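Local coordinates for protein phosphatidylinositol-specific phospholipase C (PDB 2PLC) that belongs to the bacterial phosphatidylinositol-specific phospholipase C family, whose X domain is a member of the TIM-barrel clan, at residues A[25-30]-A[59-64]; A[248-253]-A[269-274]; A[187-192]-A[217-222]. One frame throughout, in Å; residues are numbered along the deposited sequence.

Interaction 1: residues A[25-30]-A[59-64]; sequences HDTMSY and RYIDIR
In this TIM-barrel-type fold, the type I beta turn from Asp26 to Ser29, in the loop leaving strand 20-24, settles against Asp62 and its neighbours on strand 60-65. Thr27 OG1 accepts an almost straight bond from Asp62 N at 2.7 Å (174°). Its hydroxyl stands beside the backbone N of Thr27 (chi1 -54°), which turns OG1 to the strand and leaves CG2 against the CG2 of Ile61. A weak bond returns from Thr27 N to Asp62 O. One residue back, Asp26 N donates to Asp62 OD2 at 3.1 Å, arriving from above the carboxylate plane. Arg64 holds that carboxylate side-on from its syn side: NE reaches Asp62 OD1 at 2.7 Å and NH2 reaches Asp62 OD2 at 2.9 Å. OD2 thus takes two donors, apart from weaker contacts, and the paired grip limits rotation of the carboxylate. The His25 ring and the Arg64 guanidinium are inclined by 60°, and one water meets both NE2 and NH2. A second water ties Asp26 OD1 and Met28 N to Asp62 O. On the apolar side, Met28 CG rests on Ile63 CD1 at 3.8 Å. Asp258 receives His25 ND1, while Gln53 donates to Thr27 O. Val85 of helix 82-95 and Ile71 of strand 70-73 pack on both Met28 and Ile63, and Met103 of strand 101-107 lies against Ile61.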
ATOM      1  N   HIS A  25      -5.837   2.744   0.943  1.00 12.75           N
ATOM      2  CA  HIS A  25      -6.539   2.061  -0.134  1.00 10.27           C
ATOM      3  C   HIS A  25      -6.900   3.128  -1.160  1.00 15.55           C
ATOM      4  O   HIS A  25      -7.366   4.208  -0.788  1.00 13.44           O
ATOM      5  CB  HIS A  25      -7.803   1.383   0.406  1.00 10.98           C
ATOM      6  CG  HIS A  25      -8.768   0.959  -0.656  1.00 16.62           C
ATOM      7  ND1 HIS A  25     -10.033   1.495  -0.766  1.00 20.92           N
ATOM      8  CD2 HIS A  25      -8.657   0.052  -1.654  1.00 17.82           C
ATOM      9  CE1 HIS A  25     -10.660   0.936  -1.783  1.00 21.05           C
ATOM     10  NE2 HIS A  25      -9.847   0.056  -2.340  1.00 18.53           N
ATOM     11  N   ASP A  26      -6.647   2.839  -2.436  1.00 16.79           N
ATOM     12  CA  ASP A  26      -6.932   3.772  -3.530  1.00 15.23           C
ATOM     13  C   ASP A  26      -6.367   5.156  -3.195  1.00 12.80           C
ATOM     14  O   ASP A  26      -7.069   6.171  -3.186  1.00 15.86           O
ATOM     15  CB  ASP A  26      -8.435   3.841  -3.783  1.00 17.65           C
ATOM     16  CG  ASP A  26      -8.771   4.127  -5.227  1.00 22.65           C
ATOM     17  OD1 ASP A  26      -7.876   4.485  -6.030  1.00 24.21           O
ATOM     18  OD2 ASP A  26      -9.957   3.976  -5.554  1.00 25.52           O
ATOM     19  N   THR A  27      -5.073   5.146  -2.909  1.00 15.32           N
ATOM     20  CA  THR A  27      -4.286   6.305  -2.536  1.00 14.69           C
ATOM     21  C   THR A  27      -4.598   7.639  -3.217  1.00 14.93           C
ATOM     22  O   THR A  27      -4.695   8.666  -2.543  1.00 12.36           O
ATOM     23  CB  THR A  27      -2.799   5.984  -2.749  1.00 17.67           C
ATOM     24  OG1 THR A  27      -2.469   4.776  -2.041  1.00 16.18           O
ATOM     25  CG2 THR A  27      -1.917   7.139  -2.263  1.00 14.46           C
ATOM     26  N   MET A  28      -4.754   7.614  -4.541  1.00 14.23           N
ATOM     27  CA  MET A  28      -4.994   8.826  -5.329  1.00  7.88           C
ATOM     28  C   MET A  28      -6.414   9.364  -5.415  1.00 14.16           C
ATOM     29  O   MET A  28      -6.630  10.420  -6.007  1.00 11.36           O
ATOM     30  CB  MET A  28      -4.469   8.638  -6.755  1.00  7.32           C
ATOM     31  CG  MET A  28      -2.997   8.291  -6.842  1.00  9.31           C
ATOM     32  SD  MET A  28      -1.965   9.378  -5.839  1.00 17.98           S
ATOM     33  CE  MET A  28      -1.834  10.832  -6.911  1.00 19.33           C
ATOM     34  N   SER A  29      -7.381   8.646  -4.854  1.00  9.70           N
ATOM     35  CA  SER A  29      -8.766   9.092  -4.915  1.00 13.19           C
ATOM     36  C   SER A  29      -9.132  10.155  -3.878  1.00 11.32           C
ATOM     37  O   SER A  29      -9.942   9.917  -2.975  1.00 17.82           O
ATOM     38  CB  SER A  29      -9.718   7.904  -4.824  1.00 10.23           C
ATOM     39  OG  SER A  29     -11.041   8.312  -5.120  1.00 23.74           O
ATOM     40  N   TYR A  30      -8.499  11.316  -3.996  1.00 16.94           N
ATOM     41  CA  TYR A  30      -8.761  12.453  -3.112  1.00 16.01           C
ATOM     42  C   TYR A  30      -8.995  13.672  -3.992  1.00 19.09           C
ATOM     43  O   TYR A  30      -9.186  14.785  -3.511  1.00 16.75           O
ATOM     44  CB  TYR A  30      -7.595  12.711  -2.151  1.00 12.43           C
ATOM     45  CG  TYR A  30      -6.262  12.914  -2.825  1.00 11.24           C
ATOM     46  CD1 TYR A  30      -5.870  14.176  -3.284  1.00 13.12           C
ATOM     47  CD2 TYR A  30      -5.388  11.840  -3.008  1.00 17.57           C
ATOM     48  CE1 TYR A  30      -4.638  14.359  -3.910  1.00 17.55           C
ATOM     49  CE2 TYR A  30      -4.154  12.010  -3.629  1.00 21.84           C
ATOM     50  CZ  TYR A  30      -3.783  13.267  -4.075  1.00 22.77           C
ATOM     51  OH  TYR A  30      -2.549  13.430  -4.661  1.00 23.27           O
ATOM     52  N   ARG A  59       3.252   4.110   4.427  1.00 14.51           N
ATOM     53  CA  ARG A  59       4.376   3.505   3.715  1.00 13.97           C
ATOM     54  C   ARG A  59       3.936   2.486   2.685  1.00 13.03           C
ATOM     55  O   ARG A  59       4.757   1.811   2.066  1.00 16.15           O
ATOM     56  CB  ARG A  59       5.373   2.874   4.689  1.00 16.77           C
ATOM     57  CG  ARG A  59       6.152   3.877   5.520  1.00 17.80           C
ATOM     58  CD  ARG A  59       7.027   4.784   4.672  1.00 11.69           C
ATOM     59  NE  ARG A  59       7.679   5.792   5.499  1.00 20.12           N
ATOM     60  CZ  ARG A  59       7.170   6.991   5.768  1.00 25.31           C
ATOM     61  NH1 ARG A  59       5.995   7.346   5.265  1.00 23.64           N
ATOM     62  NH2 ARG A  59       7.823   7.826   6.574  1.00 19.41           N
ATOM     63  N   TYR A  60       2.628   2.342   2.539  1.00 16.42           N
ATOM     64  CA  TYR A  60       2.074   1.435   1.553  1.00 13.58           C
ATOM     65  C   TYR A  60       1.079   2.249   0.754  1.00 16.86           C
ATOM     66  O   TYR A  60       0.203   2.899   1.331  1.00 15.37           O
ATOM     67  CB  TYR A  60       1.353   0.259   2.220  1.00 14.61           C
ATOM     68  CG  TYR A  60       0.496  -0.535   1.257  1.00  7.91           C
ATOM     69  CD1 TYR A  60       1.036  -1.569   0.504  1.00 11.79           C
ATOM     70  CD2 TYR A  60      -0.849  -0.215   1.066  1.00 20.11           C
ATOM     71  CE1 TYR A  60       0.266  -2.268  -0.420  1.00  8.53           C
ATOM     72  CE2 TYR A  60      -1.628  -0.903   0.148  1.00 11.40           C
ATOM     73  CZ  TYR A  60      -1.062  -1.928  -0.591  1.00 15.06           C
ATOM     74  OH  TYR A  60      -1.829  -2.610  -1.501  1.00 13.80           O
ATOM     75  N   ILE A  61       1.232   2.249  -0.565  1.00 15.30           N
ATOM     76  CA  ILE A  61       0.306   2.988  -1.416  1.00 15.40           C
ATOM     77  C   ILE A  61      -0.303   2.074  -2.462  1.00 10.79           C
ATOM     78  O   ILE A  61       0.283   1.065  -2.845  1.00 10.21           O
ATOM     79  CB  ILE A  61       0.952   4.235  -2.056  1.00 16.70           C
ATOM     80  CG1 ILE A  61       2.166   3.851  -2.898  1.00 17.71           C
ATOM     81  CG2 ILE A  61       1.356   5.217  -0.970  1.00 19.15           C
ATOM     82  CD1 ILE A  61       2.853   5.043  -3.543  1.00 18.75           C
ATOM     83  N   ASP A  62      -1.505   2.427  -2.891  1.00  7.98           N
ATOM     84  CA  ASP A  62      -2.268   1.644  -3.848  1.00  5.36           C
ATOM     85  C   ASP A  62      -2.563   2.549  -5.049  1.00 12.08           C
ATOM     86  O   ASP A  62      -3.444   3.407  -4.995  1.00 20.40           O
ATOM     87  CB  ASP A  62      -3.544   1.201  -3.132  1.00 10.81           C
ATOM     88  CG  ASP A  62      -4.492   0.436  -4.009  1.00 15.98           C
ATOM     89  OD1 ASP A  62      -4.162   0.136  -5.178  1.00 20.16           O
ATOM     90  OD2 ASP A  62      -5.594   0.131  -3.503  1.00 14.48           O
ATOM     91  N   ILE A  63      -1.812   2.346  -6.127  1.00 17.09           N
ATOM     92  CA  ILE A  63      -1.933   3.152  -7.339  1.00 16.45           C
ATOM     93  C   ILE A  63      -2.587   2.400  -8.494  1.00 16.77           C
ATOM     94  O   ILE A  63      -2.129   1.332  -8.892  1.00 16.79           O
ATOM     95  CB  ILE A  63      -0.540   3.656  -7.783  1.00 15.94           C
ATOM     96  CG1 ILE A  63       0.182   4.328  -6.606  1.00 13.42           C
ATOM     97  CG2 ILE A  63      -0.662   4.626  -8.959  1.00 18.59           C
ATOM     98  CD1 ILE A  63      -0.502   5.563  -6.074  1.00 20.73           C
ATOM     99  N   ARG A  64      -3.658   2.974  -9.037  1.00 16.66           N
ATOM    100  CA  ARG A  64      -4.386   2.360 -10.148  1.00 19.60           C
ATOM    101  C   ARG A  64      -4.184   3.223 -11.392  1.00 24.39           C
ATOM    102  O   ARG A  64      -4.460   4.426 -11.364  1.00 23.88           O
ATOM    103  CB  ARG A  64      -5.879   2.290  -9.827  1.00 20.24           C
ATOM    104  CG  ARG A  64      -6.225   2.009  -8.370  1.00 29.33           C
ATOM    105  CD  ARG A  64      -6.023   0.561  -7.999  1.00 28.14           C
ATOM    106  NE  ARG A  64      -6.476   0.282  -6.635  1.00 28.02           N
ATOM    107  CZ  ARG A  64      -7.698  -0.136  -6.316  1.00 32.50           C
ATOM    108  NH1 ARG A  64      -8.609  -0.321  -7.262  1.00 33.95           N
ATOM    109  NH2 ARG A  64      -8.004  -0.405  -5.054  1.00 25.00           N
TER
HETATM  110  O   HOH W   1     -10.927  -1.599  -4.393  1.00 21.75           O
HETATM  111  O   HOH W   2      -5.116   5.340  -6.432  1.00 26.47           O

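Interaction 2: residues A[248-253]-A[269-274]; sequences KVRGLG and IKNNKF
Asn271 carries CG anti to its own backbone N, beside the carbonyl carbon (chi1 -178°), which extends the amide toward 248-253 and presents ND2 to the carbonyl of Val249. ND2 donates to Val249 O at 2.9 Å (160°), with the acceptor close to the amide plane. The same nitrogen also bonds to Thr245 OG1, and at the other end of the amide OD1 bonds to Ser20 OG, so both polar atoms of this buried side chain have partners. The Leu252 side chain crosses that of Asn271 at about a right angle and brings CG to 3.6 Å from Asn271 OD1. The segment that receives Asn271 follows the end of helix 226-246, where Lys248, with positive phi, is the C-prime residue of a Schellman motif; it then runs into strand 253-257. The partner segment follows helix 262-269 and includes a type I turn from Ile269 to Asn272. Ile269 O takes both Asn272 N and Asn272 ND2 on one face of its plane, the side-chain bond measuring 2.8 Å from Asn272 ND2 to Ile269 O. A water accepts weakly from Gly251 N and donates to Asn272 OD1. Farther out, Arg250 bends at chi2 and chi3 and lays NH2 3.3 Å from Lys273 CG, against the aliphatic part of that chain. Arg250 NE remains 4.7 Å from Lys273 NZ, two like charges that probably disfavour a closer approach.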
ATOM      1  N   LYS A 248       2.516  -6.729  24.203  1.00 35.67           N
ATOM      2  CA  LYS A 248       3.815  -6.958  23.565  1.00 39.64           C
ATOM      3  C   LYS A 248       3.714  -7.732  22.243  1.00 31.08           C
ATOM      4  O   LYS A 248       4.613  -8.495  21.892  1.00 34.30           O
ATOM      5  CB  LYS A 248       4.765  -7.692  24.526  1.00 46.09           C
ATOM      6  CG  LYS A 248       5.773  -6.813  25.252  1.00 53.27           C
ATOM      7  CD  LYS A 248       5.130  -5.909  26.282  1.00 61.57           C
ATOM      8  CE  LYS A 248       6.194  -5.193  27.105  1.00 70.81           C
ATOM      9  NZ  LYS A 248       5.607  -4.336  28.174  1.00 72.24           N
ATOM     10  N   VAL A 249       2.623  -7.526  21.511  1.00 30.67           N
ATOM     11  CA  VAL A 249       2.418  -8.198  20.231  1.00 26.97           C
ATOM     12  C   VAL A 249       2.686  -7.246  19.065  1.00 29.57           C
ATOM     13  O   VAL A 249       1.952  -6.275  18.867  1.00 29.87           O
ATOM     14  CB  VAL A 249       0.991  -8.758  20.118  1.00 26.03           C
ATOM     15  CG1 VAL A 249       0.846  -9.569  18.842  1.00 27.09           C
ATOM     16  CG2 VAL A 249       0.669  -9.613  21.331  1.00 28.09           C
ATOM     17  N   ARG A 250       3.742  -7.538  18.302  1.00 32.46           N
ATOM     18  CA  ARG A 250       4.151  -6.728  17.152  1.00 32.17           C
ATOM     19  C   ARG A 250       4.016  -7.458  15.813  1.00 33.67           C
ATOM     20  O   ARG A 250       3.621  -8.625  15.760  1.00 36.97           O
ATOM     21  CB  ARG A 250       5.612  -6.290  17.301  1.00 33.91           C
ATOM     22  CG  ARG A 250       5.909  -5.320  18.424  1.00 42.33           C
ATOM     23  CD  ARG A 250       6.117  -6.018  19.744  1.00 51.59           C
ATOM     24  NE  ARG A 250       7.108  -5.323  20.561  1.00 64.99           N
ATOM     25  CZ  ARG A 250       6.821  -4.484  21.554  1.00 72.07           C
ATOM     26  NH1 ARG A 250       5.560  -4.220  21.873  1.00 73.66           N
ATOM     27  NH2 ARG A 250       7.802  -3.904  22.230  1.00 79.64           N
ATOM     28  N   GLY A 251       4.372  -6.753  14.737  1.00 32.29           N
ATOM     29  CA  GLY A 251       4.335  -7.319  13.393  1.00 33.57           C
ATOM     30  C   GLY A 251       2.972  -7.713  12.865  1.00 26.95           C
ATOM     31  O   GLY A 251       2.794  -8.816  12.356  1.00 32.47           O
ATOM     32  N   LEU A 252       2.037  -6.771  12.910  1.00 27.79           N
ATOM     33  CA  LEU A 252       0.669  -7.004  12.467  1.00 19.04           C
ATOM     34  C   LEU A 252       0.470  -6.938  10.955  1.00 16.59           C
ATOM     35  O   LEU A 252      -0.635  -7.148  10.463  1.00 20.55           O
ATOM     36  CB  LEU A 252      -0.262  -6.011  13.159  1.00 20.69           C
ATOM     37  CG  LEU A 252      -0.144  -5.928  14.684  1.00 16.42           C
ATOM     38  CD1 LEU A 252      -1.122  -4.898  15.213  1.00 25.16           C
ATOM     39  CD2 LEU A 252      -0.394  -7.287  15.320  1.00 13.19           C
ATOM     40  N   GLY A 253       1.538  -6.656  10.218  1.00 19.94           N
ATOM     41  CA  GLY A 253       1.431  -6.574   8.772  1.00 17.23           C
ATOM     42  C   GLY A 253       0.998  -5.199   8.301  1.00 17.10           C
ATOM     43  O   GLY A 253       1.081  -4.220   9.040  1.00 19.22           O
ATOM     44  N   ILE A 269       2.159   2.795  13.903  1.00 21.15           N
ATOM     45  CA  ILE A 269       3.620   2.881  13.837  1.00 23.56           C
ATOM     46  C   ILE A 269       4.222   2.508  15.199  1.00 26.44           C
ATOM     47  O   ILE A 269       5.206   1.762  15.268  1.00 21.98           O
ATOM     48  CB  ILE A 269       4.088   4.310  13.458  1.00 18.91           C
ATOM     49  CG1 ILE A 269       3.708   4.630  12.012  1.00 19.70           C
ATOM     50  CG2 ILE A 269       5.597   4.454  13.656  1.00 20.45           C
ATOM     51  CD1 ILE A 269       3.942   6.084  11.630  1.00 20.12           C
ATOM     52  N   LYS A 270       3.613   3.014  16.275  1.00 25.38           N
ATOM     53  CA  LYS A 270       4.080   2.748  17.633  1.00 29.87           C
ATOM     54  C   LYS A 270       4.068   1.266  18.004  1.00 32.03           C
ATOM     55  O   LYS A 270       4.726   0.864  18.965  1.00 37.61           O
ATOM     56  CB  LYS A 270       3.277   3.547  18.659  1.00 30.35           C
ATOM     57  CG  LYS A 270       3.608   5.025  18.695  1.00 41.81           C
ATOM     58  CD  LYS A 270       2.964   5.682  19.909  1.00 53.38           C
ATOM     59  CE  LYS A 270       3.360   7.147  20.040  1.00 62.57           C
ATOM     60  NZ  LYS A 270       2.909   7.739  21.335  1.00 66.41           N
ATOM     61  N   ASN A 271       3.329   0.455  17.248  1.00 28.77           N
ATOM     62  CA  ASN A 271       3.281  -0.979  17.517  1.00 29.00           C
ATOM     63  C   ASN A 271       4.638  -1.647  17.297  1.00 25.98           C
ATOM     64  O   ASN A 271       4.916  -2.679  17.896  1.00 31.72           O
ATOM     65  CB  ASN A 271       2.218  -1.673  16.660  1.00 22.86           C
ATOM     66  CG  ASN A 271       2.106  -3.157  16.964  1.00 19.94           C
ATOM     67  OD1 ASN A 271       2.542  -3.992  16.182  1.00 20.82           O
ATOM     68  ND2 ASN A 271       1.532  -3.489  18.117  1.00 25.47           N
ATOM     69  N   ASN A 272       5.473  -1.072  16.434  1.00 33.95           N
ATOM     70  CA  ASN A 272       6.801  -1.628  16.164  1.00 31.19           C
ATOM     71  C   ASN A 272       7.742  -1.301  17.323  1.00 35.72           C
ATOM     72  O   ASN A 272       7.579  -0.272  17.981  1.00 31.28           O
ATOM     73  CB  ASN A 272       7.376  -1.044  14.876  1.00 26.79           C
ATOM     74  CG  ASN A 272       6.451  -1.211  13.696  1.00 28.41           C
ATOM     75  OD1 ASN A 272       6.302  -2.307  13.161  1.00 21.00           O
ATOM     76  ND2 ASN A 272       5.828  -0.115  13.274  1.00 28.38           N
ATOM     77  N   LYS A 273       8.728  -2.164  17.567  1.00 40.15           N
ATOM     78  CA  LYS A 273       9.676  -1.932  18.656  1.00 45.53           C
ATOM     79  C   LYS A 273      10.896  -1.130  18.206  1.00 46.20           C
ATOM     80  O   LYS A 273      11.613  -1.526  17.281  1.00 44.60           O
ATOM     81  CB  LYS A 273      10.131  -3.249  19.301  1.00 47.53           C
ATOM     82  CG  LYS A 273      10.657  -3.069  20.729  1.00 51.68           C
ATOM     83  CD  LYS A 273      12.049  -3.664  20.952  1.00 60.91           C
ATOM     84  CE  LYS A 273      12.029  -5.188  21.074  1.00 63.06           C
ATOM     85  NZ  LYS A 273      11.691  -5.884  19.797  1.00 66.03           N
ATOM     86  N   PHE A 274      11.111   0.003  18.870  1.00 48.59           N
ATOM     87  CA  PHE A 274      12.233   0.894  18.584  1.00 55.23           C
ATOM     88  C   PHE A 274      13.243   0.841  19.739  1.00 58.91           C
ATOM     89  O   PHE A 274      14.442   0.605  19.466  1.00 64.50           O
ATOM     90  CB  PHE A 274      11.738   2.338  18.409  1.00 55.26           C
ATOM     91  CG  PHE A 274      10.760   2.525  17.273  1.00 53.78           C
ATOM     92  CD1 PHE A 274       9.404   2.267  17.452  1.00 50.18           C
ATOM     93  CD2 PHE A 274      11.192   2.987  16.033  1.00 55.45           C
ATOM     94  CE1 PHE A 274       8.499   2.465  16.416  1.00 46.55           C
ATOM     95  CE2 PHE A 274      10.291   3.189  14.990  1.00 46.89           C
ATOM     96  CZ  PHE A 274       8.944   2.928  15.183  1.00 45.94           C
TER
HETATM   97  O   HOH W   3       6.747  -4.861  14.725  1.00 48.37           O

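Interaction 3: residues A[187-192]-A[217-222]; sequences NGPSVK and ISATSL
Gly188 N donates to Thr220 O at 2.8 Å, and this backbone bond is the one hydrogen bond joining 187-192 to 217-222. The donor sits nearly in line with the carbonyl of Thr220, although the N-H itself is bent away from a straight approach (138°). The glycine CA also lies against Ser221, with Gly188 CA 4.0 Å from Ser221 CB. The next residue, Pro189, turns the CD and CG of its ring to the methyl of Ala219; Pro189 CD is 4.1 Å from Ala219 CB, an apolar touch. Gly188 has positive phi, a conformation that glycine adopts readily, and there the chain turns from the bridge into Pro189. The bridge is a single one, between Asn187 and Thr220, completed by the backbone bond between Thr220 and Tyr186. The first segment leads from strand 180-183 into helix 191-207; the second is the loop after strand 212-216. These two parallel strands are neighbours in their sheet, and with helix 191-207 between them they form a beta-alpha-beta crossover. Ser190 is the N-cap of that helix: its side chain caps a backbone N just past the segment, and OG also bonds to Thr193 OG1. Tyr229 of helix 226-246 serves both partners, bonding through OH to Pro189 O and packing against Ser221. The Ser221 hydroxyl, anti to the backbone N (chi1 173°), makes a weak bond to Thr223 N as the chain heads for that helix.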
ATOM      1  N   ASN A 187     -16.690  -6.269  -0.811  1.00 24.62           N
ATOM      2  CA  ASN A 187     -18.081  -6.329  -1.265  1.00 26.98           C
ATOM      3  C   ASN A 187     -19.188  -6.346  -0.204  1.00 24.85           C
ATOM      4  O   ASN A 187     -19.716  -7.398   0.152  1.00 30.97           O
ATOM      5  CB  ASN A 187     -18.263  -7.496  -2.242  1.00 32.70           C
ATOM      6  CG  ASN A 187     -19.423  -7.285  -3.201  1.00 41.13           C
ATOM      7  OD1 ASN A 187     -19.898  -6.165  -3.393  1.00 37.80           O
ATOM      8  ND2 ASN A 187     -19.876  -8.370  -3.820  1.00 47.19           N
ATOM      9  N   GLY A 188     -19.535  -5.152   0.268  1.00 23.75           N
ATOM     10  CA  GLY A 188     -20.587  -4.963   1.250  1.00 23.80           C
ATOM     11  C   GLY A 188     -20.676  -5.842   2.484  1.00 28.27           C
ATOM     12  O   GLY A 188     -21.752  -6.365   2.768  1.00 29.42           O
ATOM     13  N   PRO A 189     -19.585  -6.038   3.238  1.00 24.65           N
ATOM     14  CA  PRO A 189     -19.689  -6.882   4.430  1.00 21.56           C
ATOM     15  C   PRO A 189     -20.281  -6.062   5.576  1.00 23.03           C
ATOM     16  O   PRO A 189     -20.271  -4.835   5.523  1.00 22.62           O
ATOM     17  CB  PRO A 189     -18.231  -7.222   4.717  1.00 17.28           C
ATOM     18  CG  PRO A 189     -17.534  -5.963   4.331  1.00 15.47           C
ATOM     19  CD  PRO A 189     -18.189  -5.609   3.021  1.00 19.41           C
ATOM     20  N   SER A 190     -20.846  -6.725   6.579  1.00 20.25           N
ATOM     21  CA  SER A 190     -21.376  -6.003   7.728  1.00 16.57           C
ATOM     22  C   SER A 190     -20.158  -5.539   8.526  1.00 16.09           C
ATOM     23  O   SER A 190     -19.088  -6.138   8.437  1.00 20.08           O
ATOM     24  CB  SER A 190     -22.247  -6.916   8.588  1.00 20.35           C
ATOM     25  OG  SER A 190     -21.488  -7.992   9.096  1.00 26.84           O
ATOM     26  N   VAL A 191     -20.307  -4.457   9.280  1.00 21.20           N
ATOM     27  CA  VAL A 191     -19.207  -3.940  10.078  1.00 18.45           C
ATOM     28  C   VAL A 191     -18.656  -5.008  11.033  1.00 23.09           C
ATOM     29  O   VAL A 191     -17.445  -5.160  11.150  1.00 22.82           O
ATOM     30  CB  VAL A 191     -19.647  -2.678  10.850  1.00 18.93           C
ATOM     31  CG1 VAL A 191     -18.570  -2.231  11.824  1.00 18.04           C
ATOM     32  CG2 VAL A 191     -19.961  -1.564   9.862  1.00 16.39           C
ATOM     33  N   LYS A 192     -19.548  -5.773  11.667  1.00 19.62           N
ATOM     34  CA  LYS A 192     -19.165  -6.837  12.603  1.00 19.92           C
ATOM     35  C   LYS A 192     -18.312  -7.907  11.918  1.00 17.02           C
ATOM     36  O   LYS A 192     -17.242  -8.264  12.406  1.00 21.88           O
ATOM     37  CB  LYS A 192     -20.413  -7.479  13.236  1.00 23.32           C
ATOM     38  CG  LYS A 192     -20.643  -7.143  14.728  1.00 43.22           C
ATOM     39  CD  LYS A 192     -19.864  -8.080  15.692  1.00 59.30           C
ATOM     40  CE  LYS A 192     -20.008  -7.679  17.189  1.00 59.26           C
ATOM     41  NZ  LYS A 192     -19.103  -8.419  18.139  1.00 38.07           N
ATOM     42  N   ILE A 217      -8.796  -2.626   5.625  1.00 13.46           N
ATOM     43  CA  ILE A 217      -9.796  -2.141   6.565  1.00 14.97           C
ATOM     44  C   ILE A 217     -10.960  -1.577   5.715  1.00 21.70           C
ATOM     45  O   ILE A 217     -12.114  -1.550   6.148  1.00 12.72           O
ATOM     46  CB  ILE A 217      -9.227  -0.988   7.438  1.00 17.98           C
ATOM     47  CG1 ILE A 217      -7.874  -1.375   8.042  1.00  7.75           C
ATOM     48  CG2 ILE A 217     -10.220  -0.588   8.511  1.00  6.27           C
ATOM     49  CD1 ILE A 217      -7.928  -2.490   9.023  1.00 17.22           C
ATOM     50  N   SER A 218     -10.640  -1.168   4.486  1.00 16.55           N
ATOM     51  CA  SER A 218     -11.596  -0.588   3.544  1.00 10.96           C
ATOM     52  C   SER A 218     -12.693  -1.512   3.000  1.00 14.34           C
ATOM     53  O   SER A 218     -12.517  -2.726   2.906  1.00 12.54           O
ATOM     54  CB  SER A 218     -10.831   0.027   2.371  1.00 18.41           C
ATOM     55  OG  SER A 218      -9.901  -0.902   1.835  1.00 15.59           O
ATOM     56  N   ALA A 219     -13.810  -0.906   2.602  1.00  9.95           N
ATOM     57  CA  ALA A 219     -14.949  -1.630   2.046  1.00 16.34           C
ATOM     58  C   ALA A 219     -15.943  -0.659   1.397  1.00 20.43           C
ATOM     59  O   ALA A 219     -15.875   0.549   1.622  1.00 22.47           O
ATOM     60  CB  ALA A 219     -15.637  -2.428   3.132  1.00  5.92           C
ATOM     61  N   THR A 220     -16.845  -1.193   0.572  1.00 20.41           N
ATOM     62  CA  THR A 220     -17.871  -0.391  -0.098  1.00 19.10           C
ATOM     63  C   THR A 220     -19.163  -1.168  -0.040  1.00 26.56           C
ATOM     64  O   THR A 220     -19.155  -2.387   0.114  1.00 20.99           O
ATOM     65  CB  THR A 220     -17.618  -0.180  -1.601  1.00 22.07           C
ATOM     66  OG1 THR A 220     -16.234  -0.370  -1.908  1.00 35.93           O
ATOM     67  CG2 THR A 220     -18.034   1.219  -1.997  1.00 22.79           C
ATOM     68  N   SER A 221     -20.265  -0.456  -0.245  1.00 21.39           N
ATOM     69  CA  SER A 221     -21.596  -1.038  -0.231  1.00 20.81           C
ATOM     70  C   SER A 221     -22.511  -0.082  -0.980  1.00 20.34           C
ATOM     71  O   SER A 221     -22.180   1.101  -1.152  1.00 25.65           O
ATOM     72  CB  SER A 221     -22.077  -1.204   1.211  1.00 21.66           C
ATOM     73  OG  SER A 221     -23.423  -1.627   1.257  1.00 30.44           O
ATOM     74  N   LEU A 222     -23.634  -0.603  -1.469  1.00 21.98           N
ATOM     75  CA  LEU A 222     -24.605   0.220  -2.182  1.00 24.79           C
ATOM     76  C   LEU A 222     -25.237   1.191  -1.194  1.00 28.35           C
ATOM     77  O   LEU A 222     -25.507   2.344  -1.529  1.00 33.11           O
ATOM     78  CB  LEU A 222     -25.707  -0.649  -2.795  1.00 30.07           C
ATOM     79  CG  LEU A 222     -25.306  -1.717  -3.814  1.00 35.90           C
ATOM     80  CD1 LEU A 222     -26.541  -2.477  -4.253  1.00 38.47           C
ATOM     81  CD2 LEU A 222     -24.621  -1.088  -5.011  1.00 35.94           C
TER

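In the fold
Interaction 1 is a buried contact near the middle of the chain, where a threonine hydroxyl, backbone N-H groups and a carboxylate steadied by its own strand's arginine join the loop after strand 20-24 to strand 60-65. Interaction 3 lies at the surface and depends on one backbone bond and slight apolar touching. The two meet where His25 CG comes 3.3 Å from Ser218 OG; both loops follow strands of the same parallel sheet. Interaction 2, with its centre about 23 Å from that of interaction 1 and 26 Å from that of interaction 3, is partly buried beside the start of strand 253-257; there one buried asparagine amide makes the crossing bond. Helix 226-246 links interactions 2 and 3.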